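Local coordinates for protein CT263 (PDB 4QAS) that probably acts as a nucleosidase of the MTAN type in the futalosine pathway of menaquinone synthesis in Chlamydia trachomatis, at residues 72-78 against 159-165; 95-99 against 144-148; 39-43 against 195-200; 8-14 against 44-50; 79-85 against 133-139. The protein carries 1 engineered substitution. One frame throughout, in Å; residues are numbered along the deposited sequence. Where two conformers were deposited one is given.

How the interactions relate
From the N terminus, interaction 4 closes the first loop by laying strand 43-49 beside strand 7-13. Interaction 3 crosses it: its first partner, 39-43, is the hairpin turn within that loop, while its second is the chain's final segment, so it spans nearly the whole protein and encloses interactions 1, 2 and 5. Interaction 1 joins strands 71-80 and 158-167 at the centre and begins after interaction 4 has closed; Ile73 ties the two through backbone bonds to Leu10 and Ile12. Within the span of interaction 1 lie interactions 2 and 5, whose segments alternate: 5 continues strand 71-80 beyond the core, and 2 packs helix 144-153 on strand 90-99.

Interaction 1: residues 72-78 against 159-165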
# COMPACT_ATOMS: atom_id res chain seq x y z
N TRP A 72 17.65 0.63 6.63
CA TRP A 72 17.54 0.55 5.18
C TRP A 72 16.78 -0.72 4.80
O TRP A 72 17.01 -1.78 5.38
CB TRP A 72 18.92 0.44 4.53
CG TRP A 72 19.88 1.58 4.65
CD1 TRP A 72 19.76 2.69 5.44
CD2 TRP A 72 21.12 1.71 3.96
NE1 TRP A 72 20.86 3.50 5.26
CE2 TRP A 72 21.71 2.91 4.36
CE3 TRP A 72 21.77 0.90 3.02
CZ2 TRP A 72 22.94 3.34 3.87
CZ3 TRP A 72 22.99 1.32 2.53
CH2 TRP A 72 23.57 2.53 2.95
N ILE A 73 15.91 -0.63 3.80
CA ILE A 73 15.29 -1.79 3.17
C ILE A 73 15.63 -1.75 1.69
O ILE A 73 15.26 -0.79 0.99
CB ILE A 73 13.77 -1.81 3.38
CG1 ILE A 73 13.44 -1.87 4.87
CG2 ILE A 73 13.18 -3.02 2.65
CD1 ILE A 73 11.96 -1.84 5.18
N ASN A 74 16.32 -2.78 1.22
CA ASN A 74 16.49 -2.98 -0.21
C ASN A 74 15.38 -3.89 -0.68
O ASN A 74 15.30 -5.04 -0.25
CB ASN A 74 17.85 -3.62 -0.47
CG ASN A 74 18.03 -4.07 -1.89
OD1 ASN A 74 18.65 -5.13 -2.12
ND2 ASN A 74 17.55 -3.30 -2.85
N ALA A 75 14.52 -3.38 -1.53
CA ALA A 75 13.46 -4.18 -2.11
C ALA A 75 13.73 -4.33 -3.59
O ALA A 75 14.10 -3.36 -4.25
CB ALA A 75 12.11 -3.51 -1.89
N GLY A 76 13.58 -5.55 -4.12
CA GLY A 76 13.84 -5.70 -5.54
C GLY A 76 13.42 -7.05 -6.08
O GLY A 76 12.87 -7.90 -5.36
N PHE A 77 13.62 -7.19 -7.37
CA PHE A 77 13.38 -8.44 -8.09
C PHE A 77 14.58 -9.36 -7.94
O PHE A 77 15.72 -8.92 -7.86
CB PHE A 77 13.20 -8.17 -9.59
CG PHE A 77 12.14 -7.14 -9.95
CD1 PHE A 77 11.11 -6.81 -9.10
CD2 PHE A 77 12.18 -6.54 -11.19
CE1 PHE A 77 10.15 -5.86 -9.47
CE2 PHE A 77 11.21 -5.60 -11.56
CZ PHE A 77 10.22 -5.28 -10.72
N ALA A 78 14.33 -10.67 -7.93
CA ALA A 78 15.42 -11.63 -7.94
C ALA A 78 15.03 -12.83 -8.78
O ALA A 78 13.92 -13.35 -8.65
CB ALA A 78 15.80 -12.09 -6.52
N SER A 159 17.68 -4.57 5.79
CA SER A 159 16.80 -5.68 5.50
C SER A 159 16.54 -5.71 4.02
O SER A 159 16.72 -4.72 3.32
CB SER A 159 15.47 -5.54 6.25
OG SER A 159 15.63 -5.56 7.63
N MET A 160 16.14 -6.87 3.52
CA MET A 160 15.91 -7.08 2.11
C MET A 160 14.61 -7.80 1.88
O MET A 160 14.30 -8.76 2.58
CB MET A 160 16.98 -7.95 1.51
CG MET A 160 18.18 -7.22 1.11
SD MET A 160 19.39 -8.30 0.43
CE MET A 160 20.85 -7.29 0.63
N ILE A 161 13.87 -7.32 0.91
CA ILE A 161 12.67 -7.96 0.37
C ILE A 161 12.99 -8.27 -1.08
O ILE A 161 13.35 -7.37 -1.84
CB ILE A 161 11.46 -7.02 0.42
CG1 ILE A 161 11.16 -6.60 1.85
CG2 ILE A 161 10.25 -7.69 -0.19
CD1 ILE A 161 10.18 -5.42 1.97
N LYS A 162 12.86 -9.53 -1.47
CA LYS A 162 13.10 -9.93 -2.85
C LYS A 162 11.91 -10.74 -3.33
O LYS A 162 11.52 -11.70 -2.68
CB LYS A 162 14.40 -10.72 -2.99
CG LYS A 162 15.63 -9.90 -2.60
CD LYS A 162 16.07 -8.89 -3.65
CE LYS A 162 16.95 -7.78 -3.05
NZ LYS A 162 17.65 -6.98 -4.06
N VAL A 163 11.38 -10.35 -4.48
CA VAL A 163 10.28 -11.08 -5.11
C VAL A 163 10.84 -11.88 -6.28
O VAL A 163 11.60 -11.35 -7.08
CB VAL A 163 9.13 -10.15 -5.54
CG1 VAL A 163 9.56 -9.16 -6.56
CG2 VAL A 163 7.95 -10.97 -6.06
N SER A 164 10.50 -13.16 -6.34
CA SER A 164 10.99 -14.03 -7.42
C SER A 164 10.38 -13.60 -8.75
O SER A 164 9.15 -13.61 -8.92
CB SER A 164 10.67 -15.47 -7.08
OG SER A 164 9.33 -15.59 -6.70
N SER A 165 11.24 -13.19 -9.68
CA SER A 165 10.81 -12.51 -10.88
C SER A 165 10.86 -13.34 -12.14
O SER A 165 10.24 -12.95 -13.13
CB SER A 165 11.64 -11.24 -11.07
OG SER A 165 13.02 -11.50 -11.15
O HOH W 1 16.75 -4.01 -5.45
O HOH W 2 16.89 -6.69 -6.97
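The central pair of parallel strands in the sheet of this alpha/beta protein is formed by residues 72-78 and 159-165, matched from Ile73 with Ser159 to Ala78 with Ser164. Seven backbone hydrogen bonds join them, running from Ser159 N to Trp72 O (2.9 Å) through to Ser165 N and Ala78 O (2.9 Å). The strands twist by 24° against each other.

On the face of Asn74, Ala78 and Lys162, the amide of Asn74 meets the amine of Lys162. Lys162 turns at chi2 and is extended beyond it, which carries its CD to 3.8 Å from Gly76 O and brings NZ to Asn74 OD1 (2.9 Å). The amine approaches from well above the carbonyl plane. NZ is gripped further by a water that also binds Phe77 O, and by a salt bridge to Asp141, which would go far to balance the buried charge. Asn74 ND2 binds a second water (2.8 Å) and Ile12 O, which would fix the rotation of the amide. Ile147 of helix 144-153 packs on Asn74 from this side.

The other face is mainly apolar, though Ser159 OG bonds to Thr112 O. Ile73 CG2 meets Ile161 CD1 (3.9 Å), the two side chains slanting across one another, whereas Phe77 and Val163 run side by side, CD1 to CG1 3.8 Å. Strand 7-13 flanks residues 72-78 along the sheet. Such a buried parallel pair, with flanking strands and a packed helix, is consistent with the alpha/beta core of the MTAN-type nucleosidase fold.

Interaction 2: residues 95-99 against 144-148; sequences SVKEL and GFFIA
Glu98 OE1 takes a hydrogen bond from a water (2.8 Å) that in turn accepts from Phe146 N (2.9 Å), and Phe145 CB packs against the same oxygen at 3.5 Å. The water thus bridges the carboxylate to the first turn of the helix, where strand 95-99 of the mixed sheet is crossed by the helix at 114° in an alpha/beta layer packing. No direct hydrogen bond links the two segments.

Phe145 and Val96 carry the apolar contact. With its CG anti to the backbone N (chi1 -176°), the Phe145 ring swings back over the strand and receives Glu98 CB on one face, a CH-pi contact of 4.0 Å to the ring centroid. The carboxylate stands nearly upright to that ring, the planes 79° apart. At the ring's edge, in its plane, comes the Val96 carbonyl oxygen.

Val96 packs against the helix backbone with both methyls: CG2 is 3.5 Å from Phe145 N and 3.9 Å from Phe145 CB, while CG1 faces further along the helix. Outside the contact, Ser124 OG binds Phe145 N at the start of the helix, and Glu107 touches the Phe145 side chain. One turn on, the Ala148 methyl closes the contact, its CB 4.0 Å from Val96 CG1.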
# COMPACT_ATOMS: atom_id res chain seq x y z
N SER A 95 20.88 -14.02 4.47
CA SER A 95 22.24 -13.64 4.15
C SER A 95 22.34 -13.44 2.65
O SER A 95 21.58 -14.02 1.87
CB SER A 95 23.27 -14.66 4.65
OG SER A 95 23.25 -15.80 3.83
N VAL A 96 23.27 -12.57 2.27
CA VAL A 96 23.54 -12.27 0.88
C VAL A 96 25.02 -12.51 0.61
O VAL A 96 25.88 -12.10 1.40
CB VAL A 96 23.10 -10.83 0.53
CG1 VAL A 96 23.78 -9.80 1.43
CG2 VAL A 96 23.32 -10.56 -0.93
N LYS A 97 25.30 -13.19 -0.49
CA LYS A 97 26.66 -13.50 -0.92
C LYS A 97 26.91 -12.76 -2.22
O LYS A 97 26.09 -12.85 -3.14
CB LYS A 97 26.78 -14.99 -1.27
CG LYS A 97 26.70 -16.00 -0.14
CD LYS A 97 27.01 -17.41 -0.66
CE LYS A 97 26.03 -17.87 -1.74
NZ LYS A 97 26.28 -19.25 -2.23
N GLU A 98 28.05 -12.08 -2.34
CA GLU A 98 28.54 -11.66 -3.65
C GLU A 98 29.39 -12.80 -4.18
O GLU A 98 30.25 -13.34 -3.46
CB GLU A 98 29.38 -10.39 -3.55
CG GLU A 98 29.89 -9.86 -4.91
CD GLU A 98 28.80 -9.17 -5.74
OE1 GLU A 98 27.94 -8.48 -5.16
OE2 GLU A 98 28.81 -9.30 -6.99
N LEU A 99 29.20 -13.14 -5.43
CA LEU A 99 29.98 -14.19 -6.06
C LEU A 99 30.64 -13.62 -7.30
O LEU A 99 29.98 -12.98 -8.14
CB LEU A 99 29.08 -15.36 -6.43
CG LEU A 99 29.71 -16.49 -7.22
CD1 LEU A 99 30.79 -17.19 -6.44
CD2 LEU A 99 28.63 -17.49 -7.63
N GLY A 144 22.11 -6.55 -4.17
CA GLY A 144 21.88 -6.77 -2.75
C GLY A 144 23.14 -6.74 -1.91
O GLY A 144 23.18 -6.09 -0.86
N PHE A 145 24.18 -7.45 -2.33
CA PHE A 145 25.38 -7.46 -1.50
C PHE A 145 25.98 -6.07 -1.39
O PHE A 145 26.36 -5.62 -0.31
CB PHE A 145 26.44 -8.44 -1.98
CG PHE A 145 27.60 -8.49 -1.04
CD1 PHE A 145 28.63 -7.59 -1.16
CD2 PHE A 145 27.63 -9.38 0.03
CE1 PHE A 145 29.66 -7.58 -0.27
CE2 PHE A 145 28.66 -9.41 0.91
CZ PHE A 145 29.70 -8.50 0.77
N PHE A 146 26.10 -5.37 -2.54
CA PHE A 146 26.61 -4.01 -2.54
C PHE A 146 25.89 -3.15 -1.52
O PHE A 146 26.52 -2.42 -0.75
CB PHE A 146 26.46 -3.43 -3.95
CG PHE A 146 26.73 -1.96 -4.04
CD1 PHE A 146 27.99 -1.48 -3.77
CD2 PHE A 146 25.73 -1.05 -4.37
CE1 PHE A 146 28.29 -0.13 -3.83
CE2 PHE A 146 26.01 0.31 -4.43
CZ PHE A 146 27.30 0.76 -4.16
N ILE A 147 24.56 -3.25 -1.47
CA ILE A 147 23.79 -2.40 -0.57
C ILE A 147 24.05 -2.78 0.88
O ILE A 147 24.23 -1.92 1.73
CB ILE A 147 22.29 -2.47 -0.93
CG1 ILE A 147 22.06 -1.90 -2.33
CG2 ILE A 147 21.46 -1.72 0.11
CD1 ILE A 147 20.71 -2.24 -2.93
N ALA A 148 24.01 -4.09 1.18
CA ALA A 148 24.25 -4.53 2.55
C ALA A 148 25.63 -4.11 3.03
O ALA A 148 25.81 -3.73 4.20
CB ALA A 148 24.12 -6.04 2.67
O HOH W 3 25.99 -6.51 -5.24

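Interaction 3: residues 39-43 against 195-200; sequences HTENV and YSSFID
Asn42 is gripped at both ends of its amide by the C-terminal segment, the tight part of this contact. Its OD1 accepts from Asp200 N at 2.8 Å in an almost straight bond (176°), although the donor lies well above the carbonyl plane. Its ND2 donates to Phe198 O (2.9 Å), which lies close to the amide plane. The two bonds fix the rotation of the amide and pin the chain just beyond helix 180-197. Chi1 of 62° sets Asn42 CG between the backbone N and carbonyl carbon, turning the amide over to that segment.

Thr40 to Val43 form a type II' turn, closing the beta hairpin of strands 36-40 and 43-49, and Asn42 is its third residue. Behind it Val43 packs inward: CG2 lies 3.4 Å from Phe198 O and 4.2 Å from Ile199 CG1. Phe198 itself stacks on Phe7. Beside Val43, the buried Tyr195, modelled in two conformers, in one of them presents its ring edge to Val43 CG1 (4.1 Å) and to the Thr40 methyl.

The outer side is looser. Asp200 touches Asn42 through CB, 3.6 Å from ND2, and its side chain is exposed, as is that of Glu41, which makes a long, weak ion pair to Lys186 of the second subunit.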
# COMPACT_ATOMS: atom_id res chain seq x y z
N HIS A 39 6.96 12.29 4.53
CA HIS A 39 6.97 12.17 5.98
C HIS A 39 5.55 12.30 6.51
O HIS A 39 4.72 13.01 5.95
CB HIS A 39 7.89 13.19 6.64
CG HIS A 39 7.40 14.60 6.50
ND1 HIS A 39 6.65 15.22 7.47
CD2 HIS A 39 7.54 15.49 5.50
CE1 HIS A 39 6.36 16.45 7.08
NE2 HIS A 39 6.88 16.64 5.88
N THR A 40 5.27 11.55 7.57
CA THR A 40 4.02 11.70 8.30
C THR A 40 4.27 11.19 9.70
O THR A 40 5.02 10.23 9.90
CB THR A 40 2.88 10.90 7.67
OG1 THR A 40 1.63 11.32 8.23
CG2 THR A 40 3.08 9.43 7.94
N GLU A 41 3.61 11.82 10.67
CA GLU A 41 3.70 11.40 12.06
C GLU A 41 5.19 11.38 12.42
O GLU A 41 5.88 12.39 12.21
CB GLU A 41 2.96 10.08 12.24
CG GLU A 41 1.58 10.00 11.59
CD GLU A 41 0.49 10.65 12.42
OE1 GLU A 41 0.81 11.42 13.35
OE2 GLU A 41 -0.70 10.38 12.14
N ASN A 42 5.72 10.29 12.96
CA ASN A 42 7.10 10.24 13.38
C ASN A 42 8.01 9.64 12.33
O ASN A 42 9.20 9.43 12.60
CB ASN A 42 7.21 9.40 14.66
CG ASN A 42 6.78 7.98 14.43
OD1 ASN A 42 5.63 7.75 14.05
ND2 ASN A 42 7.68 7.02 14.62
N VAL A 43 7.50 9.37 11.12
CA VAL A 43 8.22 8.56 10.14
C VAL A 43 8.64 9.42 8.95
O VAL A 43 7.80 10.09 8.33
CB VAL A 43 7.41 7.34 9.69
CG1 VAL A 43 8.19 6.57 8.64
CG2 VAL A 43 7.10 6.45 10.89
N TYR A 195 6.51 -0.23 7.17
CA TYR A 195 6.30 1.19 7.44
C TYR A 195 5.29 1.38 8.56
O TYR A 195 5.51 2.16 9.50
CB TYR A 195 5.85 1.89 6.16
CG TYR A 195 4.87 3.01 6.40
CD1 TYR A 195 5.31 4.28 6.78
CD2 TYR A 195 3.51 2.80 6.27
CE1 TYR A 195 4.41 5.32 7.01
CE2 TYR A 195 2.61 3.82 6.49
CZ TYR A 195 3.05 5.08 6.86
OH TYR A 195 2.14 6.07 7.07
N SER A 196 4.17 0.65 8.49
CA SER A 196 3.11 0.80 9.47
C SER A 196 3.59 0.48 10.88
O SER A 196 3.20 1.13 11.84
CB SER A 196 1.95 -0.11 9.06
OG SER A 196 0.81 0.17 9.83
N SER A 197 4.47 -0.52 11.01
CA SER A 197 4.95 -0.93 12.32
C SER A 197 5.71 0.18 13.04
O SER A 197 5.79 0.17 14.27
CB SER A 197 5.88 -2.14 12.17
OG SER A 197 5.20 -3.25 11.60
N PHE A 198 6.30 1.12 12.30
CA PHE A 198 7.13 2.15 12.91
C PHE A 198 6.39 3.45 13.18
O PHE A 198 7.01 4.43 13.62
CB PHE A 198 8.37 2.40 12.06
CG PHE A 198 9.37 1.28 12.15
CD1 PHE A 198 10.22 1.18 13.24
CD2 PHE A 198 9.43 0.33 11.16
CE1 PHE A 198 11.14 0.13 13.32
CE2 PHE A 198 10.35 -0.72 11.23
CZ PHE A 198 11.20 -0.81 12.32
N ILE A 199 5.09 3.49 12.94
CA ILE A 199 4.29 4.64 13.33
C ILE A 199 4.09 4.58 14.84
O ILE A 199 3.55 3.61 15.37
CB ILE A 199 2.95 4.63 12.59
CG1 ILE A 199 3.16 4.99 11.12
CG2 ILE A 199 1.95 5.58 13.22
CD1 ILE A 199 1.91 4.82 10.25
N ASP A 200 4.55 5.61 15.55
CA ASP A 200 4.49 5.66 17.01
C ASP A 200 3.47 6.73 17.39
O ASP A 200 3.81 7.91 17.50
CB ASP A 200 5.86 5.96 17.60
CG ASP A 200 5.84 6.03 19.11
OD1 ASP A 200 5.01 5.34 19.74
OD2 ASP A 200 6.66 6.79 19.68

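Interaction 4: residues 8-14 against 44-50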
# COMPACT_ATOMS: atom_id res chain seq x y z
N LYS A 8 13.53 7.10 10.70
CA LYS A 8 13.96 7.45 9.35
C LYS A 8 14.27 6.17 8.59
O LYS A 8 15.21 5.45 8.94
CB LYS A 8 15.19 8.36 9.42
CG LYS A 8 14.97 9.67 10.18
CD LYS A 8 16.24 10.51 10.16
CE LYS A 8 16.16 11.73 11.06
NZ LYS A 8 17.38 12.58 10.90
N LEU A 9 13.50 5.92 7.55
CA LEU A 9 13.54 4.68 6.80
C LEU A 9 13.94 5.00 5.37
O LEU A 9 13.28 5.83 4.72
CB LEU A 9 12.16 4.03 6.85
CG LEU A 9 11.98 2.73 6.09
CD1 LEU A 9 13.07 1.70 6.37
CD2 LEU A 9 10.61 2.13 6.41
N LEU A 10 15.01 4.37 4.90
CA LEU A 10 15.48 4.51 3.53
C LEU A 10 15.10 3.25 2.76
O LEU A 10 15.49 2.14 3.16
CB LEU A 10 16.99 4.69 3.49
CG LEU A 10 17.62 4.79 2.09
CD1 LEU A 10 17.06 6.00 1.33
CD2 LEU A 10 19.11 4.86 2.19
N LEU A 11 14.36 3.41 1.68
CA LEU A 11 14.09 2.33 0.74
C LEU A 11 14.99 2.48 -0.47
O LEU A 11 15.11 3.57 -1.04
CB LEU A 11 12.65 2.41 0.25
CG LEU A 11 11.59 2.44 1.34
CD1 LEU A 11 10.18 2.47 0.71
CD2 LEU A 11 11.66 1.31 2.33
N ILE A 12 15.65 1.38 -0.84
CA ILE A 12 16.60 1.36 -1.95
C ILE A 12 16.10 0.35 -2.96
O ILE A 12 15.94 -0.84 -2.64
CB ILE A 12 18.02 1.02 -1.49
CG1 ILE A 12 18.49 2.00 -0.42
CG2 ILE A 12 18.96 1.07 -2.67
CD1 ILE A 12 19.72 1.56 0.30
N PHE A 13 15.89 0.82 -4.18
CA PHE A 13 15.53 -0.01 -5.31
C PHE A 13 16.64 0.06 -6.35
O PHE A 13 17.32 1.07 -6.48
CB PHE A 13 14.24 0.49 -5.96
CG PHE A 13 13.04 0.40 -5.07
CD1 PHE A 13 12.29 -0.76 -5.02
CD2 PHE A 13 12.65 1.48 -4.28
CE1 PHE A 13 11.17 -0.85 -4.22
CE2 PHE A 13 11.55 1.38 -3.46
CZ PHE A 13 10.82 0.24 -3.44
N ALA A 14 16.83 -1.02 -7.09
CA ALA A 14 17.87 -1.06 -8.10
C ALA A 14 17.51 -0.25 -9.33
O ALA A 14 18.39 0.33 -9.96
CB ALA A 14 18.18 -2.51 -8.52
N LEU A 44 9.92 9.35 8.63
CA LEU A 44 10.46 9.86 7.38
C LEU A 44 10.73 8.66 6.49
O LEU A 44 11.40 7.70 6.90
CB LEU A 44 11.78 10.59 7.61
CG LEU A 44 12.56 11.04 6.36
CD1 LEU A 44 11.82 12.18 5.66
CD2 LEU A 44 13.95 11.47 6.75
N LEU A 45 10.20 8.70 5.28
CA LEU A 45 10.35 7.64 4.30
C LEU A 45 11.01 8.23 3.06
O LEU A 45 10.39 9.04 2.36
CB LEU A 45 8.97 7.06 3.98
CG LEU A 45 8.95 5.82 3.14
CD1 LEU A 45 9.67 4.67 3.84
CD2 LEU A 45 7.49 5.49 2.85
N ASP A 46 12.25 7.81 2.77
CA ASP A 46 12.97 8.29 1.61
C ASP A 46 13.17 7.11 0.67
O ASP A 46 13.25 5.96 1.11
CB ASP A 46 14.32 8.89 2.00
CG ASP A 46 14.21 10.23 2.72
OD1 ASP A 46 13.10 10.82 2.71
OD2 ASP A 46 15.23 10.65 3.28
N VAL A 47 13.27 7.41 -0.63
CA VAL A 47 13.47 6.37 -1.63
C VAL A 47 14.61 6.78 -2.54
O VAL A 47 14.61 7.88 -3.09
CB VAL A 47 12.20 6.14 -2.47
CG1 VAL A 47 12.46 5.08 -3.53
CG2 VAL A 47 11.08 5.71 -1.59
N MET A 48 15.57 5.87 -2.72
CA MET A 48 16.62 6.01 -3.72
C MET A 48 16.55 4.89 -4.73
O MET A 48 16.30 3.74 -4.39
CB MET A 48 17.96 6.00 -3.03
CG MET A 48 18.13 7.25 -2.23
SD MET A 48 19.67 7.35 -1.33
CE MET A 48 19.44 8.89 -0.44
N VAL A 49 16.78 5.24 -5.98
CA VAL A 49 16.79 4.30 -7.10
C VAL A 49 18.21 4.32 -7.67
O VAL A 49 18.69 5.37 -8.11
CB VAL A 49 15.76 4.70 -8.16
CG1 VAL A 49 15.77 3.70 -9.31
CG2 VAL A 49 14.37 4.78 -7.55
N LEU A 50 18.88 3.17 -7.66
CA LEU A 50 20.32 3.15 -7.95
C LEU A 50 20.63 3.44 -9.41
O LEU A 50 21.55 4.20 -9.72
CB LEU A 50 20.96 1.82 -7.55
CG LEU A 50 20.87 1.51 -6.05
CD1 LEU A 50 21.52 0.18 -5.77
CD2 LEU A 50 21.53 2.60 -5.22
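Backbone bonds come first: Leu9 N donates to Leu44 O (2.8 Å), and five more alternate between the strands up to Leu50 N on Phe13 O (2.9 Å). That of Leu11 N to Asp46 O is practically straight, at 178°. CA-H groups add weaker contacts to the same carbonyls, such as Val47 CA to Leu11 O at 3.3 Å.

Apolar packing uses both faces. On the one carrying Leu9, Leu11 and Phe13, Leu9 and Leu45 lie alongside one another, CD2 to CD1 3.7 Å. Leu45 CD1 also reaches Leu11 CD1 (3.9 Å), so one methyl bridges two neighbours. The Phe13 ring turns its edge to Val47 CG1, 3.7 Å from CD2.

The two strands are parallel, twisted by 21°, and helix 16-25 lies in the chain between them, as in a beta-alpha-beta crossover, here lengthened by the strands 29-30 and 36-40. The helix packs on Leu11 and Phe13.

On the reverse face Leu10 CG, trans to its backbone N (chi1 177°), carries CD1 across to Met48 CG at 3.9 Å, the side chains about perpendicular, and Ile12 CG2 packs on Leu50.

Among polar groups, the buried Asp46 carboxylate is held by the Tyr69 and Thr37 hydroxyls, outside the two strands, one on each oxygen.

Interaction 5: residues 79-85 against 133-139; sequences GAANPNI and FHEHLQL
Phe133 and Pro83 meet obliquely: the proline CD lies 3.6 Å from Phe133 CD2. The same ring turns its edge to Ala81 O, 3.6 Å from CD2. Chi1 of -64° leaves Phe133 CG anti to its carbonyl carbon, swinging the ring toward Pro83, in the turn after strand 71-80.

His134 also presents a ring edge, to the methyl of Ala81, which touches Leu137 CB at 3.8 Å as well. Ala81 is thus wedged between the ends of the 133-139 loop, and its backbone is clasped on two sides: Ala81 N donates to Gln138 O (2.9 Å) in a straight bond, and His134 N donates to Ala81 O (3.0 Å) in the carbonyl plane.

Further along, Ile85 slants across Leu139, with its CG2 4.1 Å from Leu139 CD2, while its CD1 lies 3.6 Å from the carbonyl oxygen of Gln138. The Gln138 side-chain OE1 goes instead to the backbone N of Gln121.

A water bridges the two segments, accepting from Asn82 ND2 and donating to the carbonyls of Glu135 and Leu137. The other end of that amide is engaged locally, with Asn84 N donating to Asn82 OD1 (2.8 Å). Beyond the antiparallel bridge of Ala80 with Leu139, where strand 71-80 meets the start of 139-141, the chain therefore turns on an Asx turn at Asn82, overlapping the type I turn Asn82 to Ile85.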
# COMPACT_ATOMS: atom_id res chain seq x y z
N GLY A 79 15.98 -13.29 -9.57
CA GLY A 79 15.80 -14.55 -10.28
C GLY A 79 15.78 -15.72 -9.33
O GLY A 79 16.43 -15.72 -8.29
N ALA A 80 15.05 -16.77 -9.71
CA ALA A 80 15.03 -18.03 -8.96
C ALA A 80 15.88 -19.05 -9.70
O ALA A 80 15.58 -19.40 -10.85
CB ALA A 80 13.60 -18.53 -8.83
N ALA A 81 16.91 -19.55 -9.03
CA ALA A 81 17.82 -20.52 -9.60
C ALA A 81 17.55 -21.94 -9.11
O ALA A 81 18.33 -22.85 -9.43
CB ALA A 81 19.27 -20.11 -9.27
N ASN A 82 16.48 -22.14 -8.34
CA ASN A 82 16.05 -23.45 -7.89
C ASN A 82 14.59 -23.55 -8.30
O ASN A 82 13.80 -22.65 -7.97
CB ASN A 82 16.19 -23.57 -6.37
CG ASN A 82 15.89 -24.97 -5.88
OD1 ASN A 82 14.92 -25.60 -6.29
ND2 ASN A 82 16.75 -25.48 -5.01
N PRO A 83 14.18 -24.61 -9.00
CA PRO A 83 12.77 -24.73 -9.41
C PRO A 83 11.79 -24.83 -8.26
O PRO A 83 10.59 -24.65 -8.50
CB PRO A 83 12.78 -26.01 -10.25
CG PRO A 83 13.91 -26.83 -9.68
CD PRO A 83 14.97 -25.81 -9.38
N ASN A 84 12.23 -25.11 -7.04
CA ASN A 84 11.29 -25.18 -5.93
C ASN A 84 10.90 -23.81 -5.39
O ASN A 84 10.13 -23.75 -4.42
CB ASN A 84 11.79 -26.10 -4.82
CG ASN A 84 12.97 -25.53 -4.07
OD1 ASN A 84 13.23 -24.32 -4.08
ND2 ASN A 84 13.70 -26.41 -3.38
N ILE A 85 11.41 -22.73 -5.97
CA ILE A 85 10.98 -21.38 -5.63
C ILE A 85 9.90 -20.98 -6.63
O ILE A 85 10.21 -20.84 -7.82
CB ILE A 85 12.17 -20.41 -5.72
CG1 ILE A 85 13.22 -20.77 -4.67
CG2 ILE A 85 11.73 -18.96 -5.57
CD1 ILE A 85 14.56 -20.08 -4.84
N PHE A 133 19.70 -23.72 -13.71
CA PHE A 133 19.38 -23.96 -12.32
C PHE A 133 20.61 -24.52 -11.63
O PHE A 133 21.39 -25.26 -12.24
CB PHE A 133 18.21 -24.93 -12.23
CG PHE A 133 16.94 -24.39 -12.83
CD1 PHE A 133 16.65 -24.54 -14.16
CD2 PHE A 133 16.05 -23.69 -12.04
CE1 PHE A 133 15.49 -24.04 -14.70
CE2 PHE A 133 14.86 -23.19 -12.59
CZ PHE A 133 14.60 -23.37 -13.91
N HIS A 134 20.82 -24.12 -10.38
CA HIS A 134 22.01 -24.51 -9.64
C HIS A 134 21.61 -25.08 -8.30
O HIS A 134 20.71 -24.57 -7.63
CB HIS A 134 22.95 -23.32 -9.44
CG HIS A 134 23.32 -22.62 -10.70
ND1 HIS A 134 24.30 -23.09 -11.56
CD2 HIS A 134 22.86 -21.47 -11.26
CE1 HIS A 134 24.42 -22.26 -12.58
NE2 HIS A 134 23.56 -21.27 -12.42
N GLU A 135 22.32 -26.14 -7.90
CA GLU A 135 21.98 -26.86 -6.68
C GLU A 135 22.11 -25.98 -5.45
O GLU A 135 21.36 -26.15 -4.48
CB GLU A 135 22.87 -28.10 -6.55
N HIS A 136 23.03 -25.01 -5.47
CA HIS A 136 23.41 -24.27 -4.27
C HIS A 136 22.95 -22.82 -4.28
O HIS A 136 23.32 -22.06 -3.38
CB HIS A 136 24.93 -24.34 -4.07
N LEU A 137 22.15 -22.40 -5.25
CA LEU A 137 21.64 -21.04 -5.30
C LEU A 137 20.13 -21.05 -5.08
O LEU A 137 19.44 -22.02 -5.40
CB LEU A 137 21.95 -20.36 -6.64
CG LEU A 137 23.43 -20.26 -7.03
CD1 LEU A 137 23.58 -19.49 -8.35
CD2 LEU A 137 24.26 -19.60 -5.94
N GLN A 138 19.64 -19.95 -4.50
CA GLN A 138 18.22 -19.77 -4.30
C GLN A 138 17.81 -18.57 -5.15
O GLN A 138 17.49 -18.71 -6.33
CB GLN A 138 17.86 -19.62 -2.81
CG GLN A 138 18.01 -20.94 -2.04
CD GLN A 138 17.74 -20.87 -0.53
OE1 GLN A 138 17.19 -19.90 -0.02
NE2 GLN A 138 18.12 -21.92 0.17
N LEU A 139 17.77 -17.38 -4.56
CA LEU A 139 17.48 -16.16 -5.27
C LEU A 139 18.78 -15.48 -5.73
O LEU A 139 19.80 -15.55 -5.04
CB LEU A 139 16.68 -15.21 -4.38
CG LEU A 139 15.32 -15.74 -3.94
CD1 LEU A 139 14.69 -14.75 -2.96
CD2 LEU A 139 14.43 -15.91 -5.18
O HOH W 4 18.88 -24.30 -3.96